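Local coordinates for FG41 Malonate Semialdehyde Decarboxylase (Coryneform bacterium, PDB 4LHP), which is an enzyme of the tautomerase superfamily, built as a trimer of small alpha/beta subunits whose sheets join across the interfaces, at residues D113-F116 with A121-V124; A22-L27 with L31-R36; S48-E53 with P63-I68. One frame throughout, in Å; residues are numbered along the deposited sequence.

Overall arrangement
The three contacts illustrate how side-chain chemistry follows place in a fold. Contact 3 is buried and wholly apolar across its two segments, with short strand 50-52 packed on the start of central strand 66-73. Contact 1, also buried, lies on the other side of the chain's centre, about 32 Å from contact 3 between centres, and mixes aromatic rings with an amide, a water and a phosphate ion. Contact 2 is only partly buried: leucines cover its inner side, and a histidine ties down the exposed loop. Contacts 2 and 3 touch through Val23 and Ile68, whereas contacts 1 and 2 both reach the second subunit. Strands 114-115 and 50-52 each extend a sheet into a different neighbour.

Contact 1 (D113-F116 with A121-V124); sequences DWSF and AQYV. With PO4 (phosphate ion), chain M.
Phe116 and Gln122 form the tight half of this contact, where a short strand turns back against the start of a helix. The Gln122 chain bends at its second torsion (chi2 82°), which brings the amide round to the Phe116 backbone. Its OE1 takes the backbone N of Phe116 at 3.0 Å in a nearly straight bond of 171°. The same oxygen lies at the edge of the Phe116 ring, 3.3 Å from CD2, while Gln122 NE2 bonds to Gly117 O, so both ends of the amide are held and its rotation is fixed.

Tyr123 supplies the second half of the packing. The far edge of Phe116 meets one of its faces, the planes 86° apart, with Phe116 CE2 3.7 Å from Tyr123 CE2. The edge of Tyr123 in turn faces the five-membered ring of Trp114, more loosely, at 4.1 Å between Trp114 CD1 and Tyr123 CE2. These two offset edge-to-face pairs make an aromatic cluster.

Nearer the backbones the fit is less direct. A water spans the gap, giving a proton to Trp114 O at 2.6 Å and accepting one from Tyr123 N at 3.0 Å; it thus serves an amide in the first turn of the helix. Trp114 O also receives a CA-H contact from the N-cap residue, Ala121 CA, at 3.4 Å. On the phosphate side, Tyr123 OH lies 3.2 Å from phosphate O1, a weak and unsettled bond, and phosphate O3 approaches the Trp114 ring obliquely near its rim; the ion is also hydrogen-bonded to Thr72 OG1 and Gln73 N.

Trp114 and Ser115 pair with an antiparallel strand of the second subunit. Here an aromatic cluster borders a bound phosphate ion, which may mark a pocket, beside the intersubunit sheet extension characteristic of tautomerase-superfamily trimers.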
ATOM      1  N   ASP A 113       4.827   4.277  14.647  1.00 17.46           N
ATOM      2  CA  ASP A 113       4.499   4.607  13.264  1.00  9.91           C
ATOM      3  C   ASP A 113       2.997   4.774  13.062  1.00 20.78           C
ATOM      4  O   ASP A 113       2.492   4.597  11.953  1.00 18.31           O
ATOM      5  CB  ASP A 113       5.022   3.519  12.328  1.00 14.31           C
ATOM      6  CG  ASP A 113       6.531   3.502  12.244  1.00 14.33           C
ATOM      7  OD1 ASP A 113       7.132   4.594  12.225  1.00 16.71           O
ATOM      8  OD2 ASP A 113       7.117   2.400  12.200  1.00 18.29           O
ATOM      9  N   TRP A 114       2.283   5.121  14.129  1.00 16.60           N
ATOM     10  CA  TRP A 114       0.830   5.215  14.059  1.00 13.56           C
ATOM     11  C   TRP A 114       0.281   6.447  14.758  1.00 14.86           C
ATOM     12  O   TRP A 114       0.654   6.752  15.892  1.00 11.95           O
ATOM     13  CB  TRP A 114       0.189   3.975  14.684  1.00 14.70           C
ATOM     14  CG  TRP A 114       0.624   2.688  14.064  1.00 18.48           C
ATOM     15  CD1 TRP A 114       1.711   1.939  14.407  1.00 13.84           C
ATOM     16  CD2 TRP A 114      -0.022   1.989  12.994  1.00 16.02           C
ATOM     17  NE1 TRP A 114       1.783   0.819  13.615  1.00 19.15           N
ATOM     18  CE2 TRP A 114       0.730   0.826  12.740  1.00 20.22           C
ATOM     19  CE3 TRP A 114      -1.163   2.235  12.224  1.00 13.76           C
ATOM     20  CZ2 TRP A 114       0.380  -0.089  11.750  1.00 14.86           C
ATOM     21  CZ3 TRP A 114      -1.509   1.324  11.243  1.00 18.86           C
ATOM     22  CH2 TRP A 114      -0.740   0.178  11.014  1.00 15.88           C
ATOM     23  N   SER A 115      -0.611   7.147  14.066  1.00 13.83           N
ATOM     24  CA  SER A 115      -1.458   8.149  14.693  1.00 11.77           C
ATOM     25  C   SER A 115      -2.911   7.803  14.399  1.00 14.19           C
ATOM     26  O   SER A 115      -3.314   7.705  13.238  1.00 12.82           O
ATOM     27  CB  SER A 115      -1.135   9.551  14.179  1.00 10.58           C
ATOM     28  OG  SER A 115      -2.074  10.490  14.677  1.00 14.46           O
ATOM     29  N   PHE A 116      -3.692   7.610  15.456  1.00 16.62           N
ATOM     30  CA  PHE A 116      -5.090   7.230  15.315  1.00 12.35           C
ATOM     31  C   PHE A 116      -5.984   8.459  15.199  1.00 19.79           C
ATOM     32  O   PHE A 116      -7.196   8.341  15.010  1.00 14.39           O
ATOM     33  CB  PHE A 116      -5.520   6.368  16.502  1.00 18.54           C
ATOM     34  CG  PHE A 116      -4.836   5.033  16.556  1.00 12.24           C
ATOM     35  CD1 PHE A 116      -5.468   3.897  16.082  1.00 17.83           C
ATOM     36  CD2 PHE A 116      -3.556   4.914  17.067  1.00 14.83           C
ATOM     37  CE1 PHE A 116      -4.842   2.669  16.124  1.00 14.94           C
ATOM     38  CE2 PHE A 116      -2.924   3.689  17.112  1.00 17.14           C
ATOM     39  CZ  PHE A 116      -3.567   2.565  16.637  1.00 21.71           C
ATOM     40  N   ALA A 121       0.557  10.394  18.599  1.00 14.94           N
ATOM     41  CA  ALA A 121       1.008   9.015  18.468  1.00 10.49           C
ATOM     42  C   ALA A 121       0.633   8.288  19.751  1.00 14.07           C
ATOM     43  O   ALA A 121       1.387   8.295  20.723  1.00 15.73           O
ATOM     44  CB  ALA A 121       2.505   8.965  18.239  1.00 14.98           C
ATOM     45  N   GLN A 122      -0.541   7.667  19.747  1.00 15.16           N
ATOM     46  CA  GLN A 122      -1.142   7.161  20.977  1.00 15.24           C
ATOM     47  C   GLN A 122      -0.330   6.048  21.649  1.00 22.21           C
ATOM     48  O   GLN A 122      -0.331   5.938  22.875  1.00 15.83           O
ATOM     49  CB  GLN A 122      -2.582   6.703  20.721  1.00 15.15           C
ATOM     50  CG  GLN A 122      -3.567   7.856  20.539  1.00 14.99           C
ATOM     51  CD  GLN A 122      -3.555   8.430  19.134  1.00 14.56           C
ATOM     52  OE1 GLN A 122      -2.835   7.948  18.263  1.00  9.71           O
ATOM     53  NE2 GLN A 122      -4.357   9.466  18.907  1.00 16.09           N
ATOM     54  N   TYR A 123       0.362   5.232  20.858  1.00 15.22           N
ATOM     55  CA  TYR A 123       1.215   4.183  21.415  1.00 17.29           C
ATOM     56  C   TYR A 123       2.417   4.792  22.133  1.00 23.51           C
ATOM     57  O   TYR A 123       2.924   4.224  23.101  1.00 23.01           O
ATOM     58  CB  TYR A 123       1.722   3.237  20.322  1.00 20.34           C
ATOM     59  CG  TYR A 123       0.705   2.257  19.771  1.00 24.31           C
ATOM     60  CD1 TYR A 123      -0.145   1.541  20.611  1.00 19.21           C
ATOM     61  CD2 TYR A 123       0.610   2.033  18.402  1.00 21.32           C
ATOM     62  CE1 TYR A 123      -1.065   0.636  20.094  1.00 27.48           C
ATOM     63  CE2 TYR A 123      -0.302   1.138  17.879  1.00 24.49           C
ATOM     64  CZ  TYR A 123      -1.138   0.443  18.726  1.00 18.57           C
ATOM     65  OH  TYR A 123      -2.042  -0.451  18.197  1.00 24.77           O
ATOM     66  N   VAL A 124       2.880   5.942  21.648  1.00 19.42           N
ATOM     67  CA  VAL A 124       4.055   6.596  22.216  1.00 21.19           C
ATOM     68  C   VAL A 124       3.703   7.339  23.500  1.00 19.73           C
ATOM     69  O   VAL A 124       4.409   7.230  24.502  1.00 17.12           O
ATOM     70  CB  VAL A 124       4.690   7.590  21.217  1.00 20.59           C
ATOM     71  CG1 VAL A 124       5.850   8.330  21.861  1.00 17.68           C
ATOM     72  CG2 VAL A 124       5.152   6.866  19.960  1.00 17.27           C
TER
HETATM   73  P   PO4 M 201      -1.677  -3.575  15.452  1.00 60.06           P
HETATM   74  O1  PO4 M 201      -2.763  -2.747  16.102  1.00 48.88           O
HETATM   75  O2  PO4 M 201      -2.294  -4.769  14.764  1.00 52.91           O
HETATM   76  O3  PO4 M 201      -0.941  -2.733  14.435  1.00 42.85           O
HETATM   77  O4  PO4 M 201      -0.716  -4.057  16.514  1.00 53.97           O
HETATM   78  O   HOH W   1       1.613   5.860  18.177  1.00 15.30           O

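Contact 2 (A22-L27 with L31-R36); sequences AVHDAL and LAIPAR
Leu27, which loses more surface to this contact than any other residue in it, joins the last turns of helix 13-31 to the loop that follows. Its backbone O accepts Leu31 N at 2.7 Å, a standard helical bond. Its side chain lies alongside that of Leu31, both pointing the same way, with Leu27 CD2 and Leu31 CD1 4.0 Å apart. This pair forms the greasy side of the helix end, and it is covered by helix 78-92: Val84 touches both leucines and Thr80 touches Leu31.

His24, one turn earlier, does the polar work. With CG anti to the backbone N (chi1 -177°), the imidazole extends from the helix to the returning loop. NE2 donates to Ala35 O at 2.8 Å with an angle of 168° at the hydrogen, and the acceptor lies practically in the ring plane. On the carbonyl side the fit is less regular, the donor being tilted 34° from the carbonyl plane. One ring N-H therefore pins a backbone oxygen of a loop whose own residues are largely exposed.

Ile33 lies between these two interactions. Its CD1 comes within 4.3 Å of Leu27 CB and 4.4 Å of His24 CE1, reaching the imidazole obliquely. The same side chain touches Pro1 and Arg76, and its nearest atom is about 4 Å from a bound phosphate ion. Ala32, the first residue beyond the helix to leave helical angles, adopts a positive phi, which lets the chain break away. Farther along, Arg36 forms a salt bridge with Asp54 of the second subunit.

Helix 13-31 thus ends and hands the chain to strand 39-45, which lies parallel to strand 2-8: the contact closes the helix-to-strand connection of a beta-alpha-beta crossover in the tautomerase fold.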
ATOM      1  N   ALA A  22     -15.629 -10.113   8.234  1.00 17.34           N
ATOM      2  CA  ALA A  22     -15.047 -11.405   8.567  1.00 19.14           C
ATOM      3  C   ALA A  22     -13.551 -11.287   8.828  1.00 22.14           C
ATOM      4  O   ALA A  22     -13.013 -11.944   9.720  1.00 24.79           O
ATOM      5  CB  ALA A  22     -15.313 -12.399   7.452  1.00 22.09           C
ATOM      6  N   VAL A  23     -12.875 -10.455   8.044  1.00 23.18           N
ATOM      7  CA  VAL A  23     -11.441 -10.275   8.214  1.00 16.83           C
ATOM      8  C   VAL A  23     -11.160  -9.597   9.549  1.00 16.66           C
ATOM      9  O   VAL A  23     -10.270 -10.018  10.287  1.00 24.28           O
ATOM     10  CB  VAL A  23     -10.821  -9.469   7.059  1.00 21.60           C
ATOM     11  CG1 VAL A  23      -9.353  -9.183   7.336  1.00 16.04           C
ATOM     12  CG2 VAL A  23     -10.970 -10.231   5.750  1.00 15.19           C
ATOM     13  N   HIS A  24     -11.926  -8.562   9.876  1.00 19.72           N
ATOM     14  CA  HIS A  24     -11.743  -7.892  11.157  1.00 21.20           C
ATOM     15  C   HIS A  24     -11.957  -8.863  12.311  1.00 24.99           C
ATOM     16  O   HIS A  24     -11.111  -8.977  13.198  1.00 26.50           O
ATOM     17  CB  HIS A  24     -12.689  -6.703  11.321  1.00 28.09           C
ATOM     18  CG  HIS A  24     -12.481  -5.956  12.600  1.00 26.97           C
ATOM     19  ND1 HIS A  24     -11.283  -5.355  12.920  1.00 24.05           N
ATOM     20  CD2 HIS A  24     -13.303  -5.736  13.654  1.00 22.53           C
ATOM     21  CE1 HIS A  24     -11.379  -4.785  14.107  1.00 19.70           C
ATOM     22  NE2 HIS A  24     -12.597  -5.000  14.573  1.00 25.74           N
ATOM     23  N   ASP A  25     -13.092  -9.558  12.301  1.00 25.37           N
ATOM     24  CA  ASP A  25     -13.422 -10.488  13.378  1.00 26.41           C
ATOM     25  C   ASP A  25     -12.340 -11.551  13.541  1.00 22.49           C
ATOM     26  O   ASP A  25     -12.020 -11.955  14.658  1.00 27.78           O
ATOM     27  CB  ASP A  25     -14.779 -11.154  13.129  1.00 30.03           C
ATOM     28  CG  ASP A  25     -15.941 -10.188  13.279  1.00 31.85           C
ATOM     29  OD1 ASP A  25     -15.736  -9.082  13.824  1.00 31.50           O
ATOM     30  OD2 ASP A  25     -17.063 -10.541  12.859  1.00 28.41           O
ATOM     31  N   ALA A  26     -11.774 -11.999  12.424  1.00 23.29           N
ATOM     32  CA  ALA A  26     -10.704 -12.988  12.462  1.00 24.24           C
ATOM     33  C   ALA A  26      -9.481 -12.427  13.184  1.00 24.23           C
ATOM     34  O   ALA A  26      -8.858 -13.113  13.994  1.00 25.12           O
ATOM     35  CB  ALA A  26     -10.334 -13.428  11.052  1.00 23.98           C
ATOM     36  N   LEU A  27      -9.147 -11.174  12.894  1.00 17.52           N
ATOM     37  CA  LEU A  27      -7.986 -10.534  13.505  1.00 22.82           C
ATOM     38  C   LEU A  27      -8.187 -10.290  15.002  1.00 21.75           C
ATOM     39  O   LEU A  27      -7.249 -10.417  15.785  1.00 25.34           O
ATOM     40  CB  LEU A  27      -7.661  -9.216  12.797  1.00 20.64           C
ATOM     41  CG  LEU A  27      -7.284  -9.325  11.317  1.00 21.33           C
ATOM     42  CD1 LEU A  27      -6.994  -7.946  10.743  1.00 23.96           C
ATOM     43  CD2 LEU A  27      -6.095 -10.253  11.115  1.00 19.96           C
ATOM     44  N   LEU A  31      -5.401 -12.070  16.931  1.00 23.93           N
ATOM     45  CA  LEU A  31      -4.427 -11.081  17.400  1.00 34.15           C
ATOM     46  C   LEU A  31      -4.819 -10.450  18.734  1.00 30.37           C
ATOM     47  O   LEU A  31      -4.007  -9.781  19.372  1.00 25.08           O
ATOM     48  CB  LEU A  31      -4.232  -9.981  16.353  1.00 25.75           C
ATOM     49  CG  LEU A  31      -3.661 -10.439  15.010  1.00 31.74           C
ATOM     50  CD1 LEU A  31      -3.531  -9.264  14.053  1.00 26.92           C
ATOM     51  CD2 LEU A  31      -2.318 -11.122  15.207  1.00 28.65           C
ATOM     52  N   ALA A  32      -6.064 -10.660  19.150  1.00 24.66           N
ATOM     53  CA  ALA A  32      -6.557 -10.093  20.400  1.00 28.42           C
ATOM     54  C   ALA A  32      -6.351  -8.582  20.440  1.00 26.40           C
ATOM     55  O   ALA A  32      -6.009  -8.025  21.481  1.00 24.39           O
ATOM     56  CB  ALA A  32      -5.874 -10.750  21.591  1.00 25.22           C
ATOM     57  N   ILE A  33      -6.553  -7.925  19.303  1.00 25.02           N
ATOM     58  CA  ILE A  33      -6.533  -6.467  19.257  1.00 25.54           C
ATOM     59  C   ILE A  33      -7.859  -5.943  19.783  1.00 23.19           C
ATOM     60  O   ILE A  33      -8.857  -6.668  19.780  1.00 23.17           O
ATOM     61  CB  ILE A  33      -6.305  -5.922  17.826  1.00 28.41           C
ATOM     62  CG1 ILE A  33      -7.361  -6.469  16.857  1.00 24.22           C
ATOM     63  CG2 ILE A  33      -4.897  -6.257  17.347  1.00 25.46           C
ATOM     64  CD1 ILE A  33      -7.290  -5.866  15.470  1.00 24.03           C
ATOM     65  N   PRO A  34      -7.878  -4.688  20.255  1.00 25.59           N
ATOM     66  CA  PRO A  34      -9.151  -4.102  20.686  1.00 20.13           C
ATOM     67  C   PRO A  34     -10.239  -4.340  19.647  1.00 22.48           C
ATOM     68  O   PRO A  34      -9.946  -4.404  18.453  1.00 22.81           O
ATOM     69  CB  PRO A  34      -8.824  -2.615  20.801  1.00 26.39           C
ATOM     70  CG  PRO A  34      -7.376  -2.586  21.159  1.00 25.73           C
ATOM     71  CD  PRO A  34      -6.745  -3.769  20.467  1.00 20.72           C
ATOM     72  N   ALA A  35     -11.480  -4.478  20.101  1.00 22.83           N
ATOM     73  CA  ALA A  35     -12.583  -4.808  19.210  1.00 21.71           C
ATOM     74  C   ALA A  35     -12.819  -3.687  18.210  1.00 20.70           C
ATOM     75  O   ALA A  35     -13.257  -3.932  17.088  1.00 21.46           O
ATOM     76  CB  ALA A  35     -13.844  -5.079  20.013  1.00 32.52           C
ATOM     77  N   ARG A  36     -12.519  -2.459  18.619  1.00 19.03           N
ATOM     78  CA  ARG A  36     -12.725  -1.298  17.762  1.00 19.18           C
ATOM     79  C   ARG A  36     -11.437  -0.849  17.083  1.00 22.75           C
ATOM     80  O   ARG A  36     -11.369   0.251  16.538  1.00 17.44           O
ATOM     81  CB  ARG A  36     -13.319  -0.147  18.570  1.00 22.91           C
ATOM     82  CG  ARG A  36     -14.676  -0.474  19.163  1.00 28.68           C
ATOM     83  CD  ARG A  36     -15.313   0.740  19.814  1.00 28.92           C
ATOM     84  NE  ARG A  36     -15.588   1.797  18.844  1.00 18.40           N
ATOM     85  CZ  ARG A  36     -16.524   1.729  17.901  1.00 31.98           C
ATOM     86  NH1 ARG A  36     -17.287   0.650  17.783  1.00 29.25           N
ATOM     87  NH2 ARG A  36     -16.697   2.744  17.066  1.00 23.38           N
TER

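Contact 3 (S48-E53 with P63-I68); sequences SDIIAE and PSVVII
Val65 N makes a weak bond of 2.8 Å to Pro63 O, closing an inverse gamma turn centred on Ser64. The turn presents the Val65 side chain to strand 50-52. Ser64 itself faces the other way, its OG bonded to Asp10 and its O to Arg11, which is consistent with a fixed position for the turn.

Across the contact everything is apolar. Val65 wedges between Ile50 and Ala52, two residues of strand 50-52 that point the same way, as alternate residues of a strand do, while Ile51 between them points away. Ile50 uses its branch methyl: CG2 reaches Val65 CB at 3.8 Å and Val65 CG1 at the same distance, the two side chains running at a slant to each other. Val65 CG1, anti to the backbone N (chi1 169°), then meets Ala52 CB at 3.9 Å, while Val65 CG2 is 4.1 Å from that methyl. One valine thereby touches two successive inward positions of the strand.

Ile67 repeats the pattern one step farther along. Its chain is extended at the second torsion (chi2 173°), which carries CD1 to within 4.0 Å of Ile50 CG2. That methyl is consequently shared between Val65 and Ile67, whereas the intervening Val66 turns away and packs on Leu7.

The closest approach of the two backbones, 7.2 Å between Ala52 CA and Val65 CA, is too wide for ladder pairing. Strand 50-52 pairs instead with an antiparallel strand of the third subunit, whose Phe39 packs on Ala52 and whose Ile41 packs on Ile67. Between these two segments only side chains meet, while the backbone of strand 50-52 continues a neighbour's sheet: the extension of one subunit's sheet by a strand of the next, characteristic of tautomerase-superfamily trimers.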
ATOM      1  N   SER A  48     -10.311  -7.480 -14.289  1.00 17.57           N
ATOM      2  CA  SER A  48      -9.150  -7.419 -15.171  1.00 25.34           C
ATOM      3  C   SER A  48      -8.003  -6.634 -14.535  1.00 20.90           C
ATOM      4  O   SER A  48      -6.841  -6.812 -14.900  1.00 21.83           O
ATOM      5  CB  SER A  48      -9.528  -6.796 -16.517  1.00 23.16           C
ATOM      6  OG  SER A  48     -10.150  -5.535 -16.344  1.00 25.98           O
ATOM      7  N   ASP A  49      -8.333  -5.769 -13.582  1.00 20.21           N
ATOM      8  CA  ASP A  49      -7.328  -4.940 -12.925  1.00 21.03           C
ATOM      9  C   ASP A  49      -6.568  -5.701 -11.837  1.00 22.35           C
ATOM     10  O   ASP A  49      -5.502  -5.268 -11.402  1.00 16.15           O
ATOM     11  CB  ASP A  49      -7.971  -3.678 -12.347  1.00 19.63           C
ATOM     12  CG  ASP A  49      -8.208  -2.611 -13.403  1.00 26.26           C
ATOM     13  OD1 ASP A  49      -7.431  -2.558 -14.383  1.00 23.44           O
ATOM     14  OD2 ASP A  49      -9.167  -1.826 -13.252  1.00 38.37           O
ATOM     15  N   ILE A  50      -7.118  -6.829 -11.399  1.00 18.88           N
ATOM     16  CA  ILE A  50      -6.402  -7.724 -10.495  1.00 19.38           C
ATOM     17  C   ILE A  50      -5.917  -8.961 -11.247  1.00 24.88           C
ATOM     18  O   ILE A  50      -6.718  -9.713 -11.803  1.00 21.41           O
ATOM     19  CB  ILE A  50      -7.278  -8.176  -9.310  1.00 20.20           C
ATOM     20  CG1 ILE A  50      -7.487  -7.020  -8.330  1.00 19.88           C
ATOM     21  CG2 ILE A  50      -6.630  -9.347  -8.589  1.00 22.27           C
ATOM     22  CD1 ILE A  50      -8.379  -7.361  -7.153  1.00 22.98           C
ATOM     23  N   ILE A  51      -4.601  -9.157 -11.271  1.00 16.39           N
ATOM     24  CA  ILE A  51      -4.013 -10.366 -11.837  1.00 22.31           C
ATOM     25  C   ILE A  51      -3.307 -11.152 -10.743  1.00 22.44           C
ATOM     26  O   ILE A  51      -2.200 -10.801 -10.335  1.00 17.21           O
ATOM     27  CB  ILE A  51      -2.971 -10.057 -12.924  1.00 17.83           C
ATOM     28  CG1 ILE A  51      -3.583  -9.235 -14.057  1.00 20.04           C
ATOM     29  CG2 ILE A  51      -2.391 -11.355 -13.476  1.00 19.82           C
ATOM     30  CD1 ILE A  51      -2.547  -8.647 -14.988  1.00 16.82           C
ATOM     31  N   ALA A  52      -3.948 -12.215 -10.272  1.00 14.80           N
ATOM     32  CA  ALA A  52      -3.360 -13.066  -9.249  1.00 15.26           C
ATOM     33  C   ALA A  52      -3.373 -14.515  -9.718  1.00 15.50           C
ATOM     34  O   ALA A  52      -4.432 -15.094  -9.939  1.00 21.66           O
ATOM     35  CB  ALA A  52      -4.119 -12.921  -7.941  1.00 19.25           C
ATOM     36  N   GLU A  53      -2.187 -15.092  -9.882  1.00 11.21           N
ATOM     37  CA  GLU A  53      -2.064 -16.471 -10.338  1.00 16.09           C
ATOM     38  C   GLU A  53      -1.679 -17.369  -9.160  1.00 17.13           C
ATOM     39  O   GLU A  53      -2.094 -17.104  -8.035  1.00 12.76           O
ATOM     40  CB  GLU A  53      -1.071 -16.553 -11.499  1.00 15.72           C
ATOM     41  CG  GLU A  53      -1.526 -15.739 -12.708  1.00 23.43           C
ATOM     42  CD  GLU A  53      -0.553 -15.782 -13.867  1.00 22.72           C
ATOM     43  OE1 GLU A  53       0.577 -16.287 -13.688  1.00 22.66           O
ATOM     44  OE2 GLU A  53      -0.923 -15.310 -14.963  1.00 24.88           O
ATOM     45  N   PRO A  63     -12.019 -15.237 -11.299  1.00 20.75           N
ATOM     46  CA  PRO A  63     -11.670 -13.827 -11.488  1.00 19.36           C
ATOM     47  C   PRO A  63     -11.932 -13.005 -10.230  1.00 23.76           C
ATOM     48  O   PRO A  63     -11.334 -11.945 -10.052  1.00 24.72           O
ATOM     49  CB  PRO A  63     -12.604 -13.383 -12.620  1.00 29.02           C
ATOM     50  CG  PRO A  63     -12.993 -14.651 -13.321  1.00 21.61           C
ATOM     51  CD  PRO A  63     -13.056 -15.685 -12.242  1.00 19.39           C
ATOM     52  N   SER A  64     -12.817 -13.493  -9.367  1.00 18.80           N
ATOM     53  CA  SER A  64     -13.215 -12.742  -8.181  1.00 16.50           C
ATOM     54  C   SER A  64     -12.202 -12.893  -7.045  1.00 20.56           C
ATOM     55  O   SER A  64     -12.503 -13.451  -5.992  1.00 20.13           O
ATOM     56  CB  SER A  64     -14.610 -13.172  -7.719  1.00 25.04           C
ATOM     57  OG  SER A  64     -15.525 -13.198  -8.805  1.00 27.12           O
ATOM     58  N   VAL A  65     -11.000 -12.373  -7.274  1.00 18.75           N
ATOM     59  CA  VAL A  65      -9.908 -12.460  -6.313  1.00 13.36           C
ATOM     60  C   VAL A  65     -10.110 -11.477  -5.164  1.00 14.24           C
ATOM     61  O   VAL A  65     -10.682 -10.405  -5.348  1.00 17.10           O
ATOM     62  CB  VAL A  65      -8.564 -12.170  -7.018  1.00 15.64           C
ATOM     63  CG1 VAL A  65      -7.429 -11.989  -6.020  1.00 19.34           C
ATOM     64  CG2 VAL A  65      -8.240 -13.287  -8.003  1.00 18.94           C
ATOM     65  N   VAL A  66      -9.656 -11.862  -3.973  1.00 16.56           N
ATOM     66  CA  VAL A  66      -9.671 -10.980  -2.813  1.00 13.89           C
ATOM     67  C   VAL A  66      -8.280 -10.936  -2.191  1.00 17.00           C
ATOM     68  O   VAL A  66      -7.787 -11.934  -1.667  1.00 13.95           O
ATOM     69  CB  VAL A  66     -10.692 -11.444  -1.760  1.00 21.89           C
ATOM     70  CG1 VAL A  66     -10.584 -10.596  -0.498  1.00 19.72           C
ATOM     71  CG2 VAL A  66     -12.100 -11.395  -2.338  1.00 21.89           C
ATOM     72  N   ILE A  67      -7.653  -9.767  -2.261  1.00 16.89           N
ATOM     73  CA  ILE A  67      -6.293  -9.582  -1.769  1.00 15.10           C
ATOM     74  C   ILE A  67      -6.303  -8.761  -0.486  1.00 13.08           C
ATOM     75  O   ILE A  67      -6.792  -7.632  -0.463  1.00 18.28           O
ATOM     76  CB  ILE A  67      -5.414  -8.895  -2.833  1.00 15.58           C
ATOM     77  CG1 ILE A  67      -5.198  -9.848  -4.011  1.00 18.44           C
ATOM     78  CG2 ILE A  67      -4.076  -8.473  -2.243  1.00 12.09           C
ATOM     79  CD1 ILE A  67      -4.483  -9.232  -5.186  1.00 18.27           C
ATOM     80  N   ILE A  68      -5.766  -9.347   0.580  1.00 18.82           N
ATOM     81  CA  ILE A  68      -5.736  -8.712   1.894  1.00 19.12           C
ATOM     82  C   ILE A  68      -4.310  -8.331   2.256  1.00 15.74           C
ATOM     83  O   ILE A  68      -3.463  -9.199   2.449  1.00 15.87           O
ATOM     84  CB  ILE A  68      -6.259  -9.665   2.990  1.00 19.91           C
ATOM     85  CG1 ILE A  68      -7.599 -10.278   2.579  1.00 20.89           C
ATOM     86  CG2 ILE A  68      -6.376  -8.932   4.328  1.00 15.86           C
ATOM     87  CD1 ILE A  68      -8.663  -9.254   2.294  1.00 26.14           C
TER